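Local coordinates for HD domain protein (Enterococcus faecalis, PDB 4LRL) that probably hydrolyses deoxynucleoside triphosphates such as dGTP at a metal-bearing HD-domain site, under allosteric control by bound nucleotides, at residues L58-V64 against T166-L172; F80-H85 against R214-T219; G115-W119 against R236-G240; I339-L343 against N381-Y385. All blocks are in the same frame, centred on the assembly; numbering follows the deposited sequence. Where two conformers were deposited one is given.

Contact 1 (L58-V64 against T166-L172). With DGT (2'-deoxyguanosine-5'-triphosphate), chain O.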
# COMPACT_ATOMS: atom_id res chain seq x y z
N LEU C 58 27.87 -7.82 -17.09
CA LEU C 58 28.09 -8.30 -15.73
C LEU C 58 26.86 -9.05 -15.21
O LEU C 58 27.00 -10.12 -14.62
CB LEU C 58 28.48 -7.16 -14.78
CG LEU C 58 29.93 -6.65 -14.88
CD1 LEU C 58 30.11 -5.41 -14.01
CD2 LEU C 58 30.96 -7.72 -14.52
N ILE C 59 25.67 -8.49 -15.47
CA ILE C 59 24.41 -9.13 -15.09
C ILE C 59 24.29 -10.49 -15.74
O ILE C 59 23.88 -11.46 -15.10
CB ILE C 59 23.19 -8.24 -15.48
CG1 ILE C 59 23.17 -6.98 -14.60
CG2 ILE C 59 21.87 -9.04 -15.39
CD1 ILE C 59 22.18 -5.93 -15.03
N ASN C 60 24.67 -10.57 -17.01
CA ASN C 60 24.57 -11.78 -17.79
C ASN C 60 25.65 -12.81 -17.48
O ASN C 60 25.54 -13.97 -17.91
CB ASN C 60 24.58 -11.44 -19.29
CG ASN C 60 23.22 -10.95 -19.78
OD1 ASN C 60 22.19 -11.17 -19.13
ND2 ASN C 60 23.22 -10.29 -20.93
N SER C 61 26.69 -12.40 -16.74
CA SER C 61 27.85 -13.25 -16.45
C SER C 61 27.50 -14.42 -15.52
O SER C 61 26.56 -14.33 -14.74
CB SER C 61 28.98 -12.42 -15.83
OG SER C 61 28.75 -12.20 -14.45
N ALA C 62 28.28 -15.50 -15.61
CA ALA C 62 28.01 -16.75 -14.90
C ALA C 62 27.94 -16.60 -13.38
O ALA C 62 27.09 -17.22 -12.73
CB ALA C 62 29.06 -17.80 -15.26
N GLU C 63 28.82 -15.78 -12.83
CA GLU C 63 28.97 -15.61 -11.40
C GLU C 63 27.83 -14.78 -10.78
O GLU C 63 27.50 -14.96 -9.61
CB GLU C 63 30.32 -14.97 -11.07
CG GLU C 63 31.54 -15.83 -11.40
CD GLU C 63 31.92 -15.79 -12.88
OE1 GLU C 63 31.47 -14.85 -13.58
OE2 GLU C 63 32.67 -16.68 -13.33
N VAL C 64 27.25 -13.87 -11.56
CA VAL C 64 26.11 -13.09 -11.11
C VAL C 64 24.83 -13.91 -11.26
O VAL C 64 23.97 -13.88 -10.38
CB VAL C 64 26.01 -11.74 -11.86
CG1 VAL C 64 24.73 -10.99 -11.50
CG2 VAL C 64 27.22 -10.85 -11.53
N THR C 166 37.28 -16.29 -14.03
CA THR C 166 35.87 -15.88 -14.06
C THR C 166 35.47 -15.04 -15.28
O THR C 166 36.29 -14.33 -15.86
CB THR C 166 35.41 -15.15 -12.76
OG1 THR C 166 36.08 -13.88 -12.64
CG2 THR C 166 35.66 -16.02 -11.52
N GLU C 167 34.20 -15.15 -15.63
CA GLU C 167 33.55 -14.31 -16.63
C GLU C 167 33.54 -12.85 -16.18
O GLU C 167 33.73 -11.95 -17.01
CB GLU C 167 32.12 -14.81 -16.82
CG GLU C 167 31.45 -14.45 -18.14
CD GLU C 167 30.29 -15.39 -18.46
OE1 GLU C 167 30.46 -16.63 -18.35
OE2 GLU C 167 29.21 -14.88 -18.82
N VAL C 168 33.36 -12.62 -14.88
CA VAL C 168 33.29 -11.27 -14.30
C VAL C 168 34.60 -10.50 -14.46
O VAL C 168 34.59 -9.31 -14.81
CB VAL C 168 32.86 -11.29 -12.81
CG1 VAL C 168 33.25 -10.00 -12.09
CG2 VAL C 168 31.36 -11.54 -12.68
N TYR C 169 35.71 -11.19 -14.22
CA TYR C 169 37.03 -10.61 -14.43
C TYR C 169 37.21 -10.19 -15.89
O TYR C 169 37.63 -9.06 -16.17
CB TYR C 169 38.14 -11.60 -14.05
CG TYR C 169 39.54 -11.11 -14.36
CD1 TYR C 169 40.28 -10.41 -13.41
CD2 TYR C 169 40.12 -11.34 -15.61
CE1 TYR C 169 41.56 -9.95 -13.69
CE2 TYR C 169 41.41 -10.89 -15.91
CZ TYR C 169 42.12 -10.19 -14.94
OH TYR C 169 43.39 -9.74 -15.22
N GLN C 170 36.92 -11.12 -16.80
CA GLN C 170 37.15 -10.91 -18.23
C GLN C 170 36.38 -9.71 -18.79
O GLN C 170 36.76 -9.14 -19.81
CB GLN C 170 36.84 -12.17 -19.03
CG GLN C 170 37.76 -13.36 -18.74
CD GLN C 170 39.22 -13.08 -19.07
OE1 GLN C 170 39.54 -12.16 -19.83
NE2 GLN C 170 40.12 -13.88 -18.49
N ILE C 171 35.29 -9.36 -18.11
CA ILE C 171 34.50 -8.18 -18.44
C ILE C 171 35.17 -6.91 -17.87
O ILE C 171 35.36 -5.92 -18.58
CB ILE C 171 33.06 -8.33 -17.91
CG1 ILE C 171 32.33 -9.43 -18.70
CG2 ILE C 171 32.29 -6.99 -17.98
CD1 ILE C 171 31.15 -10.06 -17.97
N LEU C 172 35.54 -6.98 -16.60
CA LEU C 172 36.14 -5.86 -15.91
C LEU C 172 37.52 -5.50 -16.45
O LEU C 172 37.83 -4.33 -16.64
CB LEU C 172 36.19 -6.13 -14.40
CG LEU C 172 34.85 -6.28 -13.66
CD1 LEU C 172 35.10 -6.67 -12.22
CD2 LEU C 172 33.97 -5.02 -13.73
PG DGT O . 18.30 -8.77 -26.35
O1G DGT O . 19.27 -9.48 -27.28
O2G DGT O . 18.92 -8.28 -25.06
O3G DGT O . 17.42 -7.77 -27.06
O3B DGT O . 17.32 -9.96 -25.86
PB DGT O . 15.84 -9.65 -25.31
O1B DGT O . 15.77 -8.23 -24.84
O2B DGT O . 14.85 -10.15 -26.34
O3A DGT O . 15.74 -10.67 -24.06
PA DGT O . 16.69 -10.63 -22.76
O1A DGT O . 17.62 -9.46 -22.79
O2A DGT O . 17.27 -12.00 -22.55
O5' DGT O . 15.61 -10.36 -21.59
C5' DGT O . 14.56 -9.41 -21.78
C4' DGT O . 13.75 -9.25 -20.49
O4' DGT O . 14.26 -10.10 -19.47
C3' DGT O . 13.85 -7.83 -19.96
O3' DGT O . 12.53 -7.34 -19.68
C2' DGT O . 14.67 -7.92 -18.69
C1' DGT O . 14.44 -9.36 -18.27
N9 DGT O . 15.54 -9.96 -17.46
C8 DGT O . 15.40 -10.40 -16.20
N7 DGT O . 16.55 -10.92 -15.72
C5 DGT O . 17.46 -10.81 -16.69
C6 DGT O . 18.88 -11.17 -16.85
O6 DGT O . 19.49 -11.71 -15.91
N1 DGT O . 19.47 -10.89 -18.02
C2 DGT O . 18.81 -10.31 -19.05
N2 DGT O . 19.47 -10.06 -20.20
N3 DGT O . 17.50 -9.96 -18.98
C4 DGT O . 16.79 -10.18 -17.84

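Contact 2 (F80-H85 against R214-T219). With TTP (thymidine-5'-triphosphate), chain S.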
# COMPACT_ATOMS: atom_id res chain seq x y z
N PHE C 80 8.76 -16.37 7.60
CA PHE C 80 8.08 -15.46 6.68
C PHE C 80 8.13 -16.10 5.30
O PHE C 80 9.14 -15.95 4.58
CB PHE C 80 8.78 -14.10 6.65
CG PHE C 80 8.82 -13.40 7.99
CD1 PHE C 80 7.82 -12.51 8.36
CD2 PHE C 80 9.88 -13.63 8.88
CE1 PHE C 80 7.86 -11.86 9.59
CE2 PHE C 80 9.93 -13.00 10.13
CZ PHE C 80 8.92 -12.11 10.49
N HIS C 81 7.07 -16.83 4.92
CA HIS C 81 7.15 -17.68 3.74
C HIS C 81 7.17 -16.91 2.40
O HIS C 81 7.42 -17.49 1.35
CB HIS C 81 6.08 -18.78 3.76
CG HIS C 81 4.68 -18.28 3.64
ND1 HIS C 81 3.83 -18.17 4.73
CD2 HIS C 81 3.97 -17.85 2.57
CE1 HIS C 81 2.66 -17.70 4.33
NE2 HIS C 81 2.72 -17.49 3.03
N GLY C 82 6.92 -15.61 2.44
CA GLY C 82 7.15 -14.81 1.25
C GLY C 82 8.62 -14.56 0.96
O GLY C 82 8.96 -14.21 -0.16
N ALA C 83 9.51 -14.76 1.94
CA ALA C 83 10.92 -14.38 1.81
C ALA C 83 11.77 -15.33 0.95
O ALA C 83 12.84 -15.79 1.39
CB ALA C 83 11.55 -14.21 3.20
N GLU C 84 11.33 -15.58 -0.29
CA GLU C 84 12.00 -16.55 -1.18
C GLU C 84 12.84 -15.87 -2.25
O GLU C 84 13.37 -16.53 -3.15
CB GLU C 84 10.99 -17.50 -1.84
CG GLU C 84 10.29 -18.49 -0.90
CD GLU C 84 11.15 -19.71 -0.54
OE1 GLU C 84 12.39 -19.64 -0.68
OE2 GLU C 84 10.58 -20.75 -0.12
N HIS C 85 12.96 -14.54 -2.15
CA HIS C 85 13.73 -13.72 -3.09
C HIS C 85 15.23 -14.05 -3.07
O HIS C 85 15.77 -14.41 -2.03
CB HIS C 85 13.50 -12.22 -2.86
CG HIS C 85 13.81 -11.75 -1.46
ND1 HIS C 85 13.10 -12.17 -0.36
CD2 HIS C 85 14.75 -10.88 -1.00
CE1 HIS C 85 13.58 -11.58 0.72
NE2 HIS C 85 14.59 -10.80 0.36
N ARG C 214 13.44 -4.43 0.35
CA ARG C 214 13.16 -5.68 -0.34
C ARG C 214 12.78 -6.79 0.65
O ARG C 214 11.83 -7.55 0.41
CB ARG C 214 14.36 -6.11 -1.20
CG ARG C 214 14.14 -7.39 -2.04
CD ARG C 214 15.29 -7.62 -3.06
NE ARG C 214 15.63 -6.38 -3.76
CZ ARG C 214 15.04 -5.97 -4.88
NH1 ARG C 214 15.40 -4.83 -5.43
NH2 ARG C 214 14.09 -6.71 -5.46
N ASP C 215 13.53 -6.90 1.74
CA ASP C 215 13.20 -7.86 2.77
C ASP C 215 11.81 -7.58 3.37
O ASP C 215 11.05 -8.51 3.61
CB ASP C 215 14.27 -7.91 3.85
CG ASP C 215 15.60 -8.41 3.32
OD1 ASP C 215 15.65 -8.94 2.18
OD2 ASP C 215 16.61 -8.27 4.04
N ALA C 216 11.49 -6.30 3.58
CA ALA C 216 10.17 -5.91 4.05
C ALA C 216 9.10 -6.26 3.02
O ALA C 216 8.03 -6.76 3.39
CB ALA C 216 10.12 -4.42 4.38
N TYR C 217 9.40 -5.99 1.74
CA TYR C 217 8.45 -6.20 0.67
C TYR C 217 8.04 -7.67 0.60
O TYR C 217 6.85 -7.98 0.46
CB TYR C 217 9.00 -5.72 -0.68
CG TYR C 217 7.98 -5.78 -1.81
CD1 TYR C 217 7.14 -4.70 -2.09
CD2 TYR C 217 7.84 -6.94 -2.59
CE1 TYR C 217 6.19 -4.76 -3.12
CE2 TYR C 217 6.91 -7.01 -3.62
CZ TYR C 217 6.07 -5.93 -3.88
OH TYR C 217 5.14 -6.00 -4.89
N PHE C 218 9.02 -8.57 0.70
CA PHE C 218 8.75 -10.02 0.57
C PHE C 218 8.26 -10.71 1.84
O PHE C 218 7.44 -11.62 1.77
CB PHE C 218 9.96 -10.75 -0.04
CG PHE C 218 10.15 -10.47 -1.50
CD1 PHE C 218 10.95 -9.42 -1.93
CD2 PHE C 218 9.50 -11.25 -2.46
CE1 PHE C 218 11.11 -9.15 -3.28
CE2 PHE C 218 9.68 -10.97 -3.82
CZ PHE C 218 10.48 -9.92 -4.22
N THR C 219 8.75 -10.30 3.00
CA THR C 219 8.23 -10.86 4.25
C THR C 219 6.79 -10.42 4.50
O THR C 219 6.02 -11.14 5.13
CB THR C 219 9.09 -10.50 5.47
OG1 THR C 219 9.15 -9.08 5.61
CG2 THR C 219 10.50 -11.07 5.35
PA TTP S . 4.81 -15.70 15.48
O1A TTP S . 4.26 -17.10 15.44
O2A TTP S . 6.28 -15.49 15.70
O3A TTP S . 4.03 -14.79 16.57
PB TTP S . 2.43 -14.74 16.89
O1B TTP S . 1.67 -14.62 15.60
O2B TTP S . 2.22 -13.62 17.89
O3B TTP S . 2.03 -16.16 17.59
PG TTP S . 2.99 -17.25 18.34
O1G TTP S . 2.02 -17.96 19.27
O2G TTP S . 4.06 -16.44 19.05
O3G TTP S . 3.52 -18.18 17.27
O5' TTP S . 4.43 -15.00 14.08
C5' TTP S . 3.56 -15.59 13.12
C4' TTP S . 3.70 -14.86 11.80
O4' TTP S . 3.69 -13.45 12.04
C3' TTP S . 5.01 -15.20 11.11
O3' TTP S . 4.82 -15.47 9.72
C2' TTP S . 5.85 -13.95 11.22
C1' TTP S . 4.85 -12.84 11.47
N1 TTP S . 5.44 -11.83 12.36
C2 TTP S . 5.44 -10.45 11.98
O2 TTP S . 4.94 -10.07 10.89
N3 TTP S . 6.00 -9.53 12.81
C4 TTP S . 6.54 -9.92 13.98
O4 TTP S . 7.04 -9.04 14.73
C5 TTP S . 6.55 -11.27 14.37
C5M TTP S . 7.15 -11.73 15.68
C6 TTP S . 5.98 -12.22 13.52
O HOH W 1 5.91 -13.89 4.51

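Contact 3 (G115-W119 against R236-G240)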
# COMPACT_ATOMS: atom_id res chain seq x y z
N GLY C 115 32.88 21.93 -6.85
CA GLY C 115 34.31 21.61 -6.89
C GLY C 115 34.70 20.44 -6.01
O GLY C 115 34.31 19.29 -6.26
N GLU C 116 35.47 20.75 -4.98
CA GLU C 116 36.02 19.79 -4.02
C GLU C 116 34.96 18.90 -3.37
O GLU C 116 35.13 17.68 -3.30
CB GLU C 116 36.78 20.58 -2.94
CG GLU C 116 37.92 19.85 -2.28
CD GLU C 116 38.99 20.81 -1.79
OE1 GLU C 116 39.20 20.87 -0.57
OE2 GLU C 116 39.61 21.51 -2.63
N ASN C 117 33.89 19.52 -2.88
CA ASN C 117 32.80 18.80 -2.21
C ASN C 117 31.85 18.07 -3.17
O ASN C 117 30.84 17.49 -2.74
CB ASN C 117 32.01 19.76 -1.30
CG ASN C 117 32.77 20.13 -0.02
OD1 ASN C 117 32.72 19.41 0.97
ND2 ASN C 117 33.48 21.25 -0.06
N GLY C 118 32.18 18.09 -4.46
CA GLY C 118 31.27 17.61 -5.51
C GLY C 118 31.52 16.21 -6.00
O GLY C 118 32.51 15.56 -5.63
N TRP C 119 30.61 15.73 -6.85
CA TRP C 119 30.66 14.38 -7.40
C TRP C 119 31.32 14.38 -8.77
O TRP C 119 31.01 15.20 -9.62
CB TRP C 119 29.25 13.79 -7.48
CG TRP C 119 29.15 12.57 -8.35
CD1 TRP C 119 28.70 12.52 -9.63
CD2 TRP C 119 29.52 11.24 -8.00
NE1 TRP C 119 28.75 11.24 -10.10
CE2 TRP C 119 29.25 10.42 -9.12
CE3 TRP C 119 30.04 10.64 -6.84
CZ2 TRP C 119 29.49 9.04 -9.13
CZ3 TRP C 119 30.28 9.27 -6.85
CH2 TRP C 119 30.00 8.48 -7.98
N ARG C 236 23.55 13.75 -0.52
CA ARG C 236 24.50 14.72 -1.05
C ARG C 236 25.94 14.20 -0.91
O ARG C 236 26.27 13.55 0.08
CB ARG C 236 24.34 16.03 -0.28
CG ARG C 236 25.21 17.18 -0.72
CD ARG C 236 25.38 18.18 0.40
NE ARG C 236 25.78 19.49 -0.10
CZ ARG C 236 24.95 20.53 -0.24
NH1 ARG C 236 23.67 20.43 0.09
NH2 ARG C 236 25.42 21.68 -0.71
N PRO C 237 26.81 14.48 -1.91
CA PRO C 237 28.22 14.22 -1.69
C PRO C 237 28.87 15.38 -0.94
O PRO C 237 28.36 16.49 -0.95
CB PRO C 237 28.78 14.16 -3.11
CG PRO C 237 27.93 15.15 -3.87
CD PRO C 237 26.55 15.02 -3.26
N TYR C 238 29.98 15.09 -0.27
CA TYR C 238 30.91 16.12 0.22
C TYR C 238 32.31 15.51 0.24
O TYR C 238 32.49 14.31 -0.06
CB TYR C 238 30.50 16.65 1.60
CG TYR C 238 30.79 15.72 2.76
CD1 TYR C 238 31.83 16.00 3.64
CD2 TYR C 238 30.03 14.57 2.97
CE1 TYR C 238 32.11 15.15 4.71
CE2 TYR C 238 30.29 13.72 4.03
CZ TYR C 238 31.33 14.01 4.90
OH TYR C 238 31.60 13.17 5.95
N LYS C 239 33.30 16.32 0.60
CA LYS C 239 34.70 15.90 0.57
C LYS C 239 34.96 14.57 1.27
O LYS C 239 35.69 13.73 0.76
CB LYS C 239 35.59 17.00 1.15
CG LYS C 239 37.07 16.85 0.86
CD LYS C 239 37.83 18.03 1.43
CE LYS C 239 39.29 17.99 1.05
NZ LYS C 239 39.95 19.24 1.49
N GLY C 240 34.33 14.38 2.43
CA GLY C 240 34.49 13.15 3.21
C GLY C 240 33.48 12.06 2.91
O GLY C 240 33.36 11.10 3.66

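Contact 4 (I339-L343 against N381-Y385)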
# COMPACT_ATOMS: atom_id res chain seq x y z
N ILE C 339 21.56 -39.36 13.88
CA ILE C 339 21.62 -37.92 14.03
C ILE C 339 21.53 -37.19 12.69
O ILE C 339 20.75 -36.24 12.54
CB ILE C 339 22.89 -37.51 14.83
CG1 ILE C 339 22.76 -37.96 16.29
CG2 ILE C 339 23.16 -36.00 14.73
CD1 ILE C 339 24.06 -37.92 17.08
N LEU C 340 22.31 -37.63 11.70
CA LEU C 340 22.32 -36.98 10.39
C LEU C 340 20.97 -37.12 9.69
O LEU C 340 20.40 -36.13 9.23
CB LEU C 340 23.46 -37.51 9.50
CG LEU C 340 23.63 -36.73 8.19
CD1 LEU C 340 24.49 -35.47 8.40
CD2 LEU C 340 24.21 -37.59 7.08
N GLY C 341 20.47 -38.36 9.62
CA GLY C 341 19.18 -38.65 9.01
C GLY C 341 18.07 -37.77 9.56
O GLY C 341 17.30 -37.18 8.80
N ASP C 342 18.01 -37.67 10.88
CA ASP C 342 16.98 -36.89 11.57
C ASP C 342 17.13 -35.38 11.36
O ASP C 342 16.12 -34.69 11.18
CB ASP C 342 17.00 -37.21 13.06
CG ASP C 342 15.87 -36.52 13.81
OD1 ASP C 342 14.69 -36.84 13.55
OD2 ASP C 342 16.17 -35.68 14.67
N LEU C 343 18.36 -34.87 11.41
CA LEU C 343 18.61 -33.43 11.19
C LEU C 343 18.25 -33.04 9.76
O LEU C 343 17.64 -31.99 9.53
CB LEU C 343 20.07 -33.06 11.50
CG LEU C 343 20.57 -33.14 12.95
CD1 LEU C 343 22.08 -32.84 13.04
CD2 LEU C 343 19.79 -32.22 13.88
N ASN C 381 21.21 -36.31 21.63
CA ASN C 381 22.58 -35.87 21.81
C ASN C 381 22.63 -34.33 21.88
O ASN C 381 22.25 -33.65 20.92
CB ASN C 381 23.49 -36.42 20.71
CG ASN C 381 24.96 -36.16 20.98
OD1 ASN C 381 25.34 -35.09 21.46
ND2 ASN C 381 25.81 -37.13 20.65
N PRO C 382 23.09 -33.78 23.03
CA PRO C 382 23.05 -32.33 23.29
C PRO C 382 23.93 -31.50 22.34
O PRO C 382 23.66 -30.32 22.10
CB PRO C 382 23.59 -32.21 24.72
CG PRO C 382 23.51 -33.60 25.30
CD PRO C 382 23.68 -34.53 24.15
N LYS C 383 24.98 -32.11 21.81
CA LYS C 383 25.86 -31.41 20.88
C LYS C 383 25.15 -31.02 19.57
O LYS C 383 25.54 -30.05 18.93
CB LYS C 383 27.12 -32.22 20.58
CG LYS C 383 28.03 -32.41 21.77
CD LYS C 383 29.50 -32.36 21.36
CE LYS C 383 30.44 -32.84 22.47
NZ LYS C 383 30.39 -34.32 22.62
N TYR C 384 24.10 -31.77 19.22
CA TYR C 384 23.37 -31.58 17.96
C TYR C 384 21.95 -31.11 18.18
O TYR C 384 21.33 -30.54 17.27
CB TYR C 384 23.37 -32.86 17.12
CG TYR C 384 24.77 -33.38 16.85
CD1 TYR C 384 25.35 -34.33 17.70
CD2 TYR C 384 25.52 -32.91 15.77
CE1 TYR C 384 26.63 -34.80 17.47
CE2 TYR C 384 26.82 -33.38 15.54
CZ TYR C 384 27.35 -34.33 16.40
OH TYR C 384 28.62 -34.82 16.18
N TYR C 385 21.43 -31.31 19.38
CA TYR C 385 20.04 -30.98 19.65
C TYR C 385 19.83 -29.77 20.55
O TYR C 385 18.69 -29.44 20.87
CB TYR C 385 19.28 -32.22 20.13
CG TYR C 385 19.07 -33.19 19.00
CD1 TYR C 385 19.92 -34.29 18.84
CD2 TYR C 385 18.07 -32.97 18.05
CE1 TYR C 385 19.74 -35.17 17.79
CE2 TYR C 385 17.89 -33.84 16.98
CZ TYR C 385 18.73 -34.94 16.86
OH TYR C 385 18.57 -35.81 15.80

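Contact 1 (L58-V64 against T166-L172)
The backbones come closest where S61 faces E167, CA to CA 5.8 Å. L58 and V168 are the next pair. S61 sits between helix 53-60 and helix 62-65, at the N-cap of the second. T166 is the N-cap of helix 167-175. Its OG1 accepts from Y169 N at 3.1 Å and is also hydrogen-bonded to I160 O.

E63 meets this same helix start. Its chain bends at chi2 (81°), which brings the carboxylate across to the first turn. E63 OE2 accepts from E167 N at 3.2 Å, on the syn side, tilted out of the carboxylate plane. V168 N reaches E63 OE1, also at 3.2 Å, but from above the carboxylate plane and with a bent N-H angle of 136°. One carboxylate thus takes two N-H groups of a first helical turn, where the helix dipole would probably steady its negative charge.

In the fold, the contact sets the two short helices of one dGTP pocket against helix 167-175 of the HD domain. N60 OD1 accepts from both N1 (3.0 Å) and N2 of the dGTP guanine. K38, Q65 and R68 bind the same nucleotide, with R350 and K354 of the second subunit.

Apolar packing fills the other end. L58 CD2 lies 3.8 Å from I171 CG2. L58 CD1 meets L172 CD2 at 3.9 Å, the two side chains crossing at about a right angle. S61 OG donates to L58 O at 2.7 Å, while V168 CG2 packs against that hydroxyl.

Contact 2 (F80-H85 against R214-T219)
One direct hydrogen bond crosses the contact, from H85 NE2 to D215 OD1 at 2.8 Å. It is nearly straight (162°). D215 OD1 lies near the imidazole plane and is met on the anti side of the carboxylate, somewhat out of its plane. D215 OD2 is held by Y267, so both carboxylate oxygens have partners. A water adds a second polar link: it accepts from G82 N and donates to T219 O at 2.8 Å.

Ring packing comes next. H85 CB stands over the centre of the F218 ring, 3.8 Å from the centroid, in a CH-pi contact. The imidazole continues from there nearly parallel to the phenyl ring but slid aside, with little overlap. A chi1 of 57° on H85 directs the imidazole toward helix 206-219.

This loop leads into helix 87-108 and packs on helix 206-219; these two helices carry the HD-motif metal ligands H90 and D207. F80 to A83 form a type I turn, and G82 CA approaches F218 O to 3.2 Å in a CA-H...O contact.

The remaining contacts are apolar. T219 CG2 touches F80 CB at 3.7 Å. The F80 ring offers one face to dTTP, where F80 CE1 lies 3.3 Å from C2' of the sugar.

Contact 3 (G115-W119 against R236-G240)
N117 and K239 join a loop of the HD domain to the end of an edge strand. Strand 235-238 is an outer strand of a mixed sheet within this chain. The touching parts, 116-119 and 237-239, run 151° apart in direction. The contact is structural packing away from the nucleotide and metal sites.

K239 N donates to N117 OD1 at 3.2 Å. The bond is straight at the hydrogen (163°), but the donor stands above the amide's carbonyl plane. The amide is nearly coplanar with the Y238 ring, and N117 OD1 lies at the ring's edge, 3.6 Å from Y238 CB. The backbones also touch: Y238 CA makes a CA-H...O contact with N117 O at 3.3 Å.

At the exposed margin E116 and K239 extend side by side, pointing the same way. K239 NZ forms a salt bridge with E116 OE1 at 2.7 Å, on the anti side of the carboxylate and well out of its plane. P237 packs at the other end, its CG 4.1 Å from W119 CB.

Further out, Q195 of helix 194-200 bonds through NE2 to the carbonyls of both G118 and Y238, which ties the two segments to one side chain. The W119 indole leads away from the strand to pack on helices 87-108 and 194-200, and its NE1 bonds to D121. Within the loop, G118 N bonds to G115 O at 3.0 Å, closing a turn around E116 and N117.

Contact 4 (I339-L343 against N381-Y385)
I339 and Y384 mark the closest backbone approach, CA to CA 7.7 Å, so helix 338-348 and the short helix 382-385 meet through side chains.

I339 lies over one face of the Y384 ring. Its CG2 is 3.7 Å from Y384 CG and makes a CH-pi contact, offset toward the rim. I339 CD1 reaches on to N381 CB at 4.0 Å. The Y384 hydroxyl is held by E288 and R285 of helix 270-291, which fixes the far end of the ring.

Y385 OH donates to D342 OD2 at 2.7 Å. The oxygen is met on its anti side, and the carboxylate and ring planes are 41° apart. With CG of D342 anti to the backbone N (chi1 -175°), the carboxylate reaches the phenol. R346 forms a salt bridge to the same D342 OD2, which would probably help keep the carboxylate charged and in place. L343 CD2 packs against Y385 CE2 at 4.0 Å.

N381 is the N-cap of the short helix. Its OD1 accepts from K383 N at 3.0 Å, in the carbonyl plane. N381 O accepts from both Y384 N and Y385 N, so this single turn presents two adjacent tyrosines to helix 338-348, a helix-to-helix packing within the HD-associated region.

How the contacts relate
Contacts 1, 2 and 3 interlock along the chain: their first segments come in order, then their second segments in the same order. Contact 4 follows them all, within the HD-associated region. Contacts 1 and 2 have centres 27 Å apart, and both touch the second subunit. Contact 1 holds part of a dGTP pocket and contact 2 part of the dTTP pocket, consistent with allosteric sites placed at subunit boundaries. Contact 3 joins the HD domain to the edge of the mixed sheet. Contacts 3 and 4 lie on opposite sides of the chain's centre, 55 Å apart between centres, and neither touches another chain. Helix 87-108 lies against contacts 1 and 3.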